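Local coordinates for xylose isomerase-like TIM barrel domain-containing protein (Thermus thermophilus, PDB 3AYV) that is of unproven function but binds several zinc ions, belongs to the AP-endonuclease-like TIM barrels and may take part in protection against oxidative stress, at residues D2-F7 with D217-L222; L24-Y29 with G50-H55; G158-A163 with H185-D190; H198-R203 with P228-A233. One frame throughout, in Å; residues are numbered along the deposited sequence.

Overall arrangement
The four contacts follow one eight-stranded parallel barrel from its seam to its rim. Contacts 1, 2 and 3 are buried pairings of neighbouring strands; contact 4, also largely buried, lies farther from the centre of the chain, where a loop meets the last helix. Contacts 1 and 2 share a border, since strands 3-8 and 25-29 are neighbours, and contacts 1 and 3 likewise adjoin through strands 219-222 and 185-188. Their chemistry differs with place. Contact 1 combines a salt bridge with apolar packing, whereas contacts 2 and 3 carry metal ligands and meet across the barrel interior, sharing a zinc-bound water. Contact 4 centres on a serine, an asparagine packed beside it, yet its loop supplies another zinc ligand.

Contact 1 (D2-F7 with D217-L222); sequences DVRLAF and DRTMVL
Asp2 and Thr219 meet through their polar ends: Thr219 OG1 donates to Asp2 OD2 at 2.8 Å, arriving from above the carboxylate plane, 57° out of it. The carboxylate is already held by Arg4, which grips it side-on, NE reaching OD1 at 2.9 Å in an almost straight bond while NH2 reaches OD2. Asp2 OD2 thus accepts from two donors in different directions, which should fix the rotation of the carboxylate. Thr219 also packs its methyl on the arginine: CG2, anti to the backbone N, lies 3.3 Å above one face of the Arg4 guanidinium, displaced toward the rim, and Asp91 takes a further salt bridge from NH2.

On the other face of the sheet the side chains that meet are apolar. Val3 places CG1 3.9 Å from Leu222 CG, while its CG2 meets Met220 CE, brought round by the bend at the end of the methionine (chi3 -66°). Beneath these side chains runs a parallel ladder, beginning with Met220 N to Asp2 O at 2.9 Å and ending with Ala6 N to Leu222 O at 3.1 Å. First and last strands are joined in this way, closing the TIM barrel. Strand 25-29 pairs with the far edge of strand 3-8, Leu5 packs on Leu19 of helix 12-22, and Val221 touches His185 and His187 of strand 185-188.

Contact 2 (L24-Y29 with G50-H55); sequences LGAEVY and GKLSVH. With ZN (zinc ion), chain E.
Ala26 and Val28 each use both their N-H and their C=O toward segment 50-55. Ala26 N donates to Lys51 O at 2.8 Å and Ala26 O accepts from Ser53 N; two residues on, Val28 N reaches Ser53 O at 3.0 Å and Val28 O receives His55 N. CA-H...O contacts, such as Glu27 CA to Ser53 O at 3.2 Å, fill in between these bonds.

On one face the contact is between aliphatic side chains: Val28 CG2 lies 4.0 Å from Leu52 CD1, and Ala26 CB is near the same leucine.

Polar groups occupy the other face. Ser53 OG points to Glu27 OE2 as a donor, although the place of that oxygen is doubtful. Farther along, His55 CB packs on Tyr29 CB at 4.1 Å, and with CG anti to the backbone N (chi1 -162°) the imidazole extends so that NE2 binds zinc at 2.3 Å. His96, Glu136 and waters 2 and 3 complete the site.

Helix 38-47 links the two strands in a beta-alpha-beta unit of the barrel. Strand 3-8 pairs with the other edge of strand 25-29, and Val54 touches Ala93 of strand 92-96.

Contact 3 (G158-A163 with H185-D190); sequences GFCFDA and HLHLND. With ZN (zinc ion), chain F.
Asp162 OD2 is held by the zinc ion at 2.1 Å and also meets water 6, which accepts from Asn189 ND2 on the other segment; the oxygen lies at the edge of the His187 ring, in its plane. The same ion is taken by His187 ND1 at 2.4 Å. Carboxylate and imidazole stand almost perpendicular, their planes 83° apart. Glu136, Glu223 and waters 2 and 7 fill the remaining positions.

One face of the His187 ring carries Cys160 SG, 3.4 Å from the centroid and only 12° off the ring normal. The sulfur is placed there by a first torsion that sets it trans to the backbone N (chi1 172°). At its far end, His187 NE2 is hydrogen-bonded to Glu27 of strand 25-29, a second-shell partner reaching across the barrel interior that, with the zinc on ND1, fixes the turn of the ring.

Strands 158-162 and 185-188 are the sixth and seventh of the TIM barrel, and both metal ligands sit at their C-terminal ends, the usual location of active sites in this fold. The strands are joined by Phe161 N to His185 O and by His187 N to Phe161 O at 2.9 Å. Outside the barrel wall Leu186 CD2 lies at the edge of the Phe161 ring, 4.1 Å from Phe161 CD2.

Water 4 bridges the ends of the strands, accepting from Ala163 N and donating to Phe161 O and to His187 O, the latter at 2.6 Å. Asp162 has a second duty as N-cap of helix 163-169, its OD1 accepting from His165 N.

Contact 4 (H198-R203 with P228-A233); sequences HWNLGR and PEASLA. With ZN (zinc ion), chain G.
Asn200 turns its side-chain amide against the start of helix 229-240, where Ala230 CB lies 3.9 Å from the amide carbon CG. Two other flat groups meet within the loop itself. The guanidinium of Arg203 is laid over one face of the Trp199 ring, its NH2 3.7 Å above the plane and over the centre, while Arg203 NH1 makes a salt bridge with Glu226.

Across the contact the definite polar bond belongs to Ser231. Its OG accepts from Leu201 N at 2.9 Å, with an angle of 155° at the hydrogen. The serine hydroxyl stands beside its own backbone N (chi1 -63°), which carries it off the side of the helix toward the loop. Leu201 then leans on the same residue: its CG is 3.8 Å from Ser231 CB, and CD1 comes to 3.9 Å from Ser231 O. One serine therefore receives both the backbone N-H and the branched end of the leucine.

The loop makes a type II beta turn from Asn200 to Arg203, with Gly202 in its third position at a positive phi of 95° and Arg203 N bonded to Asn200 O. Glu226 also accepts from Asn200 N. At the other end of the segment, well away from the helix, His198 NE2 binds a zinc ion together with Asp196, His165 and waters 6, 7 and 8.

Contact 4 thus joins the long loop between strands 185-188 and 219-222 to the final helix. Leu201 continues onto Phe234 and Leu235 of that helix, Ser231 rests on Leu222 of strand 219-222, and Pro228 and Leu232 touch Leu22 of helix 12-22.

Contact 1 (D2-F7 with D217-L222)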
# COMPACT_ATOMS: atom_id res chain seq x y z
N ASP A 2 14.42 -5.96 2.67
CA ASP A 2 13.14 -6.28 3.25
C ASP A 2 12.13 -6.37 2.09
O ASP A 2 11.62 -5.35 1.64
CB ASP A 2 12.73 -5.18 4.24
CG ASP A 2 11.40 -5.45 4.94
OD1 ASP A 2 10.72 -6.46 4.64
OD2 ASP A 2 11.03 -4.62 5.81
N VAL A 3 11.91 -7.59 1.60
CA VAL A 3 11.05 -7.82 0.43
C VAL A 3 9.91 -8.69 0.88
O VAL A 3 10.12 -9.73 1.50
CB VAL A 3 11.81 -8.48 -0.77
CG1 VAL A 3 10.93 -8.47 -2.01
CG2 VAL A 3 13.09 -7.73 -1.07
N ARG A 4 8.69 -8.24 0.57
CA ARG A 4 7.50 -8.87 1.09
C ARG A 4 6.60 -9.21 -0.09
O ARG A 4 6.66 -8.54 -1.13
CB ARG A 4 6.76 -7.92 2.03
CG ARG A 4 7.66 -7.27 3.07
CD ARG A 4 6.94 -6.82 4.29
NE ARG A 4 7.88 -6.17 5.22
CZ ARG A 4 7.51 -5.44 6.26
NH1 ARG A 4 6.21 -5.23 6.52
NH2 ARG A 4 8.42 -4.89 7.04
N LEU A 5 5.78 -10.24 0.08
CA LEU A 5 4.76 -10.59 -0.91
C LEU A 5 3.36 -10.13 -0.49
O LEU A 5 2.91 -10.43 0.61
CB LEU A 5 4.74 -12.11 -1.16
CG LEU A 5 3.73 -12.57 -2.22
CD1 LEU A 5 4.09 -12.05 -3.61
CD2 LEU A 5 3.64 -14.10 -2.21
N ALA A 6 2.69 -9.41 -1.38
CA ALA A 6 1.27 -9.06 -1.20
C ALA A 6 0.38 -10.24 -1.53
O ALA A 6 0.55 -10.87 -2.56
CB ALA A 6 0.90 -7.87 -2.12
N PHE A 7 -0.56 -10.54 -0.65
CA PHE A 7 -1.62 -11.52 -0.92
C PHE A 7 -2.83 -11.18 -0.06
O PHE A 7 -2.69 -10.63 1.03
CB PHE A 7 -1.13 -12.97 -0.62
CG PHE A 7 -0.62 -13.16 0.80
CD1 PHE A 7 0.70 -12.89 1.11
CD2 PHE A 7 -1.48 -13.60 1.80
CE1 PHE A 7 1.17 -13.04 2.42
CE2 PHE A 7 -1.02 -13.76 3.13
CZ PHE A 7 0.31 -13.51 3.43
N ASP A 217 17.00 -0.20 0.25
CA ASP A 217 17.11 -0.34 1.70
C ASP A 217 15.76 -0.10 2.42
O ASP A 217 15.69 -0.21 3.66
CB ASP A 217 18.22 0.58 2.26
CG ASP A 217 18.02 2.06 1.88
OD1 ASP A 217 17.38 2.38 0.84
OD2 ASP A 217 18.52 2.92 2.63
N ARG A 218 14.73 0.22 1.63
CA ARG A 218 13.36 0.42 2.12
C ARG A 218 12.54 -0.86 2.01
O ARG A 218 12.91 -1.79 1.27
CB ARG A 218 12.66 1.51 1.29
CG ARG A 218 12.73 2.94 1.84
CD ARG A 218 14.08 3.58 1.63
NE ARG A 218 13.98 5.03 1.47
CZ ARG A 218 14.93 5.78 0.92
NH1 ARG A 218 16.06 5.21 0.49
NH2 ARG A 218 14.75 7.09 0.80
N THR A 219 11.43 -0.91 2.72
CA THR A 219 10.54 -2.06 2.62
C THR A 219 9.93 -2.04 1.22
O THR A 219 9.46 -1.00 0.75
CB THR A 219 9.46 -2.06 3.70
OG1 THR A 219 10.10 -2.07 4.99
CG2 THR A 219 8.58 -3.30 3.58
N MET A 220 9.99 -3.20 0.56
CA MET A 220 9.46 -3.37 -0.78
C MET A 220 8.45 -4.51 -0.80
O MET A 220 8.72 -5.60 -0.27
CB MET A 220 10.60 -3.63 -1.76
CG MET A 220 11.43 -2.38 -2.04
SD MET A 220 12.93 -2.83 -2.89
CE MET A 220 13.75 -3.80 -1.61
N VAL A 221 7.28 -4.24 -1.38
CA VAL A 221 6.20 -5.21 -1.41
C VAL A 221 5.99 -5.59 -2.87
O VAL A 221 5.79 -4.73 -3.71
CB VAL A 221 4.86 -4.63 -0.87
CG1 VAL A 221 3.75 -5.70 -1.00
CG2 VAL A 221 5.00 -4.21 0.58
N LEU A 222 6.09 -6.87 -3.16
CA LEU A 222 5.83 -7.35 -4.51
C LEU A 222 4.32 -7.53 -4.65
O LEU A 222 3.73 -8.47 -4.12
CB LEU A 222 6.57 -8.67 -4.78
CG LEU A 222 8.09 -8.55 -4.63
CD1 LEU A 222 8.74 -9.91 -4.86
CD2 LEU A 222 8.65 -7.52 -5.62
O HOH W 1 15.04 -3.31 1.94

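Contact 2 (L24-Y29 with G50-H55)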
# COMPACT_ATOMS: atom_id res chain seq x y z
N LEU A 24 10.49 -14.57 1.85
CA LEU A 24 9.81 -13.28 1.76
C LEU A 24 9.01 -12.95 3.02
O LEU A 24 8.52 -13.83 3.75
CB LEU A 24 8.91 -13.24 0.52
CG LEU A 24 9.62 -13.26 -0.84
CD1 LEU A 24 8.61 -13.43 -1.95
CD2 LEU A 24 10.44 -12.01 -1.07
N GLY A 25 8.90 -11.65 3.28
CA GLY A 25 7.95 -11.17 4.28
C GLY A 25 6.53 -11.14 3.68
O GLY A 25 6.30 -11.62 2.56
N ALA A 26 5.59 -10.56 4.43
CA ALA A 26 4.20 -10.58 4.00
C ALA A 26 3.57 -9.19 4.07
O ALA A 26 3.85 -8.44 4.99
CB ALA A 26 3.39 -11.53 4.87
N GLU A 27 2.73 -8.88 3.09
CA GLU A 27 1.78 -7.77 3.25
C GLU A 27 0.40 -8.31 2.94
O GLU A 27 0.07 -8.61 1.78
CB GLU A 27 2.12 -6.57 2.36
CG GLU A 27 1.15 -5.43 2.60
CD GLU A 27 1.72 -4.09 2.27
OE1 GLU A 27 1.29 -3.51 1.26
OE2 GLU A 27 2.59 -3.60 3.02
N VAL A 28 -0.41 -8.45 3.98
CA VAL A 28 -1.68 -9.14 3.87
C VAL A 28 -2.82 -8.15 3.67
O VAL A 28 -3.02 -7.26 4.49
CB VAL A 28 -2.00 -9.95 5.14
CG1 VAL A 28 -3.24 -10.83 4.88
CG2 VAL A 28 -0.80 -10.82 5.54
N TYR A 29 -3.58 -8.34 2.60
CA TYR A 29 -4.75 -7.51 2.38
C TYR A 29 -5.92 -8.06 3.16
O TYR A 29 -6.25 -9.25 3.08
CB TYR A 29 -5.04 -7.41 0.88
CG TYR A 29 -6.47 -7.01 0.58
CD1 TYR A 29 -6.88 -5.67 0.70
CD2 TYR A 29 -7.39 -7.94 0.12
CE1 TYR A 29 -8.20 -5.29 0.39
CE2 TYR A 29 -8.71 -7.58 -0.19
CZ TYR A 29 -9.11 -6.25 -0.06
OH TYR A 29 -10.41 -5.91 -0.40
N GLY A 50 8.03 -13.56 10.82
CA GLY A 50 8.75 -12.93 9.71
C GLY A 50 8.04 -11.59 9.58
O GLY A 50 7.00 -11.39 10.21
N LYS A 51 8.59 -10.68 8.78
CA LYS A 51 8.07 -9.31 8.75
C LYS A 51 6.69 -9.27 8.09
O LYS A 51 6.47 -9.88 7.04
CB LYS A 51 9.07 -8.35 8.11
CG LYS A 51 10.30 -8.09 9.02
CD LYS A 51 11.40 -7.31 8.30
CE LYS A 51 12.54 -6.98 9.26
NZ LYS A 51 13.84 -6.85 8.51
N LEU A 52 5.76 -8.57 8.74
CA LEU A 52 4.39 -8.51 8.25
C LEU A 52 3.85 -7.09 8.30
O LEU A 52 4.03 -6.37 9.29
CB LEU A 52 3.49 -9.47 9.02
CG LEU A 52 2.01 -9.57 8.59
CD1 LEU A 52 1.46 -10.95 8.84
CD2 LEU A 52 1.10 -8.48 9.26
N SER A 53 3.19 -6.70 7.22
CA SER A 53 2.47 -5.44 7.15
C SER A 53 1.09 -5.79 6.61
O SER A 53 0.85 -6.93 6.21
CB SER A 53 3.20 -4.42 6.27
OG SER A 53 3.60 -4.97 5.02
N VAL A 54 0.16 -4.84 6.62
CA VAL A 54 -1.17 -5.14 6.07
C VAL A 54 -1.57 -4.07 5.07
O VAL A 54 -1.11 -2.93 5.14
CB VAL A 54 -2.30 -5.24 7.14
CG1 VAL A 54 -1.99 -6.29 8.21
CG2 VAL A 54 -2.56 -3.88 7.76
N HIS A 55 -2.44 -4.46 4.13
CA HIS A 55 -3.16 -3.47 3.30
C HIS A 55 -4.57 -3.38 3.85
O HIS A 55 -5.30 -4.38 3.90
CB HIS A 55 -3.18 -3.93 1.84
CG HIS A 55 -3.51 -2.82 0.89
ND1 HIS A 55 -4.65 -2.05 1.00
CD2 HIS A 55 -2.81 -2.32 -0.16
CE1 HIS A 55 -4.65 -1.13 0.05
NE2 HIS A 55 -3.55 -1.28 -0.67
ZN ZN E . -2.89 -0.33 -2.66
O HOH W 2 -1.77 -1.96 -3.38
O HOH W 3 -4.31 -1.51 -4.28

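Contact 3 (G158-A163 with H185-D190)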
# COMPACT_ATOMS: atom_id res chain seq x y z
N GLY A 158 3.09 8.19 6.90
CA GLY A 158 4.10 7.95 5.89
C GLY A 158 3.46 7.80 4.51
O GLY A 158 2.23 7.82 4.39
N PHE A 159 4.31 7.62 3.50
CA PHE A 159 3.91 7.50 2.10
C PHE A 159 4.39 6.17 1.51
O PHE A 159 5.54 5.76 1.72
CB PHE A 159 4.46 8.69 1.30
CG PHE A 159 4.19 8.60 -0.19
CD1 PHE A 159 2.88 8.46 -0.66
CD2 PHE A 159 5.25 8.63 -1.11
CE1 PHE A 159 2.61 8.35 -2.04
CE2 PHE A 159 4.99 8.55 -2.49
CZ PHE A 159 3.67 8.40 -2.95
N CYS A 160 3.49 5.48 0.81
CA CYS A 160 3.81 4.28 0.05
C CYS A 160 3.68 4.62 -1.43
O CYS A 160 2.59 5.01 -1.88
CB CYS A 160 2.84 3.15 0.44
SG CYS A 160 3.05 1.67 -0.64
N PHE A 161 4.75 4.46 -2.20
CA PHE A 161 4.72 4.79 -3.62
C PHE A 161 4.46 3.53 -4.44
O PHE A 161 5.20 2.54 -4.35
CB PHE A 161 6.05 5.42 -4.08
CG PHE A 161 6.13 5.70 -5.58
CD1 PHE A 161 5.08 6.32 -6.27
CD2 PHE A 161 7.28 5.34 -6.30
CE1 PHE A 161 5.19 6.58 -7.64
CE2 PHE A 161 7.40 5.61 -7.65
CZ PHE A 161 6.35 6.23 -8.34
N ASP A 162 3.42 3.62 -5.27
CA ASP A 162 3.12 2.62 -6.26
C ASP A 162 3.31 3.23 -7.63
O ASP A 162 2.48 4.02 -8.07
CB ASP A 162 1.67 2.15 -6.09
CG ASP A 162 1.35 0.96 -6.98
OD1 ASP A 162 1.54 1.02 -8.21
OD2 ASP A 162 0.92 -0.06 -6.45
N ALA A 163 4.39 2.85 -8.31
CA ALA A 163 4.74 3.50 -9.59
C ALA A 163 3.74 3.21 -10.71
O ALA A 163 3.51 4.06 -11.57
CB ALA A 163 6.18 3.11 -10.03
N HIS A 185 8.07 3.08 1.81
CA HIS A 185 7.45 1.79 1.53
C HIS A 185 7.17 1.83 0.05
O HIS A 185 6.66 2.84 -0.47
CB HIS A 185 6.12 1.71 2.29
CG HIS A 185 5.71 0.33 2.69
ND1 HIS A 185 4.64 -0.32 2.11
CD2 HIS A 185 6.17 -0.50 3.65
CE1 HIS A 185 4.47 -1.49 2.70
NE2 HIS A 185 5.40 -1.63 3.63
N LEU A 186 7.54 0.77 -0.66
CA LEU A 186 7.31 0.75 -2.10
C LEU A 186 6.48 -0.43 -2.51
O LEU A 186 6.71 -1.55 -2.03
CB LEU A 186 8.63 0.79 -2.89
CG LEU A 186 9.20 2.22 -2.86
CD1 LEU A 186 10.27 2.31 -1.78
CD2 LEU A 186 9.69 2.71 -4.23
N HIS A 187 5.49 -0.16 -3.34
CA HIS A 187 4.68 -1.21 -3.95
C HIS A 187 5.23 -1.43 -5.34
O HIS A 187 5.20 -0.53 -6.18
CB HIS A 187 3.21 -0.79 -3.99
CG HIS A 187 2.48 -1.09 -2.72
ND1 HIS A 187 1.12 -0.92 -2.60
CD2 HIS A 187 2.90 -1.59 -1.53
CE1 HIS A 187 0.74 -1.25 -1.37
NE2 HIS A 187 1.80 -1.67 -0.71
N LEU A 188 5.75 -2.64 -5.57
CA LEU A 188 6.48 -2.94 -6.80
C LEU A 188 5.77 -3.92 -7.70
O LEU A 188 5.28 -4.95 -7.24
CB LEU A 188 7.85 -3.51 -6.47
CG LEU A 188 8.79 -2.61 -5.65
CD1 LEU A 188 10.07 -3.42 -5.43
CD2 LEU A 188 9.09 -1.34 -6.41
N ASN A 189 5.71 -3.56 -8.98
CA ASN A 189 5.26 -4.46 -10.04
C ASN A 189 5.52 -3.74 -11.36
O ASN A 189 6.11 -2.66 -11.33
CB ASN A 189 3.79 -4.88 -9.86
CG ASN A 189 2.82 -3.70 -9.79
OD1 ASN A 189 3.00 -2.70 -10.48
ND2 ASN A 189 1.80 -3.83 -8.94
N ASP A 190 5.10 -4.33 -12.48
CA ASP A 190 5.19 -3.65 -13.76
C ASP A 190 3.85 -3.65 -14.50
O ASP A 190 2.93 -4.41 -14.17
CB ASP A 190 6.33 -4.22 -14.62
CG ASP A 190 7.08 -3.14 -15.39
OD1 ASP A 190 6.53 -2.02 -15.57
OD2 ASP A 190 8.19 -3.41 -15.90
ZN ZN F . -0.10 -0.57 -4.66
O HOH W 4 6.53 1.63 -6.90
O HOH W 5 4.04 -0.54 -9.19
O HOH W 6 -0.06 -1.59 -8.80
O HOH W 2 -1.77 -1.96 -3.38
O HOH W 7 -1.42 -1.99 -6.11

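Contact 4 (H198-R203 with P228-A233)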
# COMPACT_ATOMS: atom_id res chain seq x y z
N HIS A 198 -0.03 -5.60 -12.47
CA HIS A 198 0.58 -6.37 -11.38
C HIS A 198 1.48 -7.49 -11.94
O HIS A 198 1.48 -8.60 -11.43
CB HIS A 198 -0.48 -6.92 -10.40
CG HIS A 198 -1.09 -5.86 -9.52
ND1 HIS A 198 -1.31 -6.04 -8.18
CD2 HIS A 198 -1.45 -4.58 -9.80
CE1 HIS A 198 -1.82 -4.94 -7.66
NE2 HIS A 198 -1.93 -4.04 -8.63
N TRP A 199 2.23 -7.16 -12.99
CA TRP A 199 3.19 -8.10 -13.56
C TRP A 199 4.49 -8.05 -12.77
O TRP A 199 4.75 -7.08 -12.05
CB TRP A 199 3.50 -7.74 -15.00
CG TRP A 199 2.40 -7.99 -16.02
CD1 TRP A 199 1.32 -8.83 -15.91
CD2 TRP A 199 2.34 -7.42 -17.33
NE1 TRP A 199 0.58 -8.79 -17.08
CE2 TRP A 199 1.18 -7.94 -17.96
CE3 TRP A 199 3.14 -6.51 -18.04
CZ2 TRP A 199 0.83 -7.58 -19.28
CZ3 TRP A 199 2.78 -6.15 -19.34
CH2 TRP A 199 1.63 -6.68 -19.93
N ASN A 200 5.30 -9.10 -12.92
CA ASN A 200 6.68 -9.08 -12.41
C ASN A 200 7.53 -7.93 -12.92
O ASN A 200 7.37 -7.46 -14.06
CB ASN A 200 7.39 -10.40 -12.78
CG ASN A 200 7.05 -11.52 -11.83
OD1 ASN A 200 6.58 -12.59 -12.24
ND2 ASN A 200 7.28 -11.31 -10.56
N LEU A 201 8.46 -7.48 -12.09
CA LEU A 201 9.46 -6.48 -12.50
C LEU A 201 10.15 -7.00 -13.75
O LEU A 201 10.39 -8.20 -13.85
CB LEU A 201 10.48 -6.28 -11.38
CG LEU A 201 9.92 -5.82 -10.03
CD1 LEU A 201 11.08 -5.58 -9.03
CD2 LEU A 201 9.07 -4.55 -10.23
N GLY A 202 10.43 -6.11 -14.70
CA GLY A 202 11.12 -6.48 -15.95
C GLY A 202 10.16 -6.78 -17.10
O GLY A 202 10.59 -6.85 -18.26
N ARG A 203 8.87 -6.92 -16.80
CA ARG A 203 7.88 -7.37 -17.81
C ARG A 203 7.19 -6.22 -18.55
O ARG A 203 6.51 -6.45 -19.55
CB ARG A 203 6.84 -8.31 -17.19
CG ARG A 203 7.37 -9.69 -16.75
CD ARG A 203 6.25 -10.76 -16.88
NE ARG A 203 5.48 -10.51 -18.08
CZ ARG A 203 4.17 -10.73 -18.26
NH1 ARG A 203 3.41 -11.27 -17.32
NH2 ARG A 203 3.64 -10.41 -19.41
N PRO A 228 6.15 -14.68 -7.95
CA PRO A 228 7.02 -13.51 -7.77
C PRO A 228 8.52 -13.76 -7.90
O PRO A 228 9.30 -12.81 -7.78
CB PRO A 228 6.68 -13.06 -6.34
CG PRO A 228 6.28 -14.33 -5.62
CD PRO A 228 5.74 -15.29 -6.67
N GLU A 229 8.95 -15.00 -8.16
CA GLU A 229 10.40 -15.22 -8.22
C GLU A 229 11.13 -14.29 -9.18
O GLU A 229 12.19 -13.77 -8.83
CB GLU A 229 10.79 -16.67 -8.50
CG GLU A 229 12.26 -16.91 -8.16
CD GLU A 229 12.75 -18.27 -8.50
OE1 GLU A 229 12.01 -19.25 -8.26
OE2 GLU A 229 13.89 -18.37 -9.01
N ALA A 230 10.59 -14.09 -10.38
CA ALA A 230 11.28 -13.22 -11.34
C ALA A 230 11.52 -11.80 -10.80
O ALA A 230 12.53 -11.18 -11.13
CB ALA A 230 10.51 -13.16 -12.66
N SER A 231 10.61 -11.30 -9.97
CA SER A 231 10.81 -9.96 -9.38
C SER A 231 11.91 -9.97 -8.32
O SER A 231 12.71 -9.03 -8.25
CB SER A 231 9.52 -9.40 -8.77
OG SER A 231 8.55 -9.23 -9.78
N LEU A 232 11.94 -11.00 -7.49
CA LEU A 232 13.01 -11.14 -6.50
C LEU A 232 14.39 -11.20 -7.17
O LEU A 232 15.35 -10.54 -6.72
CB LEU A 232 12.73 -12.34 -5.59
CG LEU A 232 13.62 -12.51 -4.37
CD1 LEU A 232 13.83 -11.18 -3.57
CD2 LEU A 232 13.06 -13.64 -3.48
N ALA A 233 14.48 -11.95 -8.27
CA ALA A 233 15.69 -12.06 -9.08
C ALA A 233 16.07 -10.73 -9.73
O ALA A 233 17.26 -10.41 -9.83
CB ALA A 233 15.53 -13.16 -10.16
ZN ZN G . -2.33 -1.79 -8.09
O HOH W 7 -1.42 -1.99 -6.11
O HOH W 6 -0.06 -1.59 -8.80
O HOH W 8 -4.38 -2.06 -7.39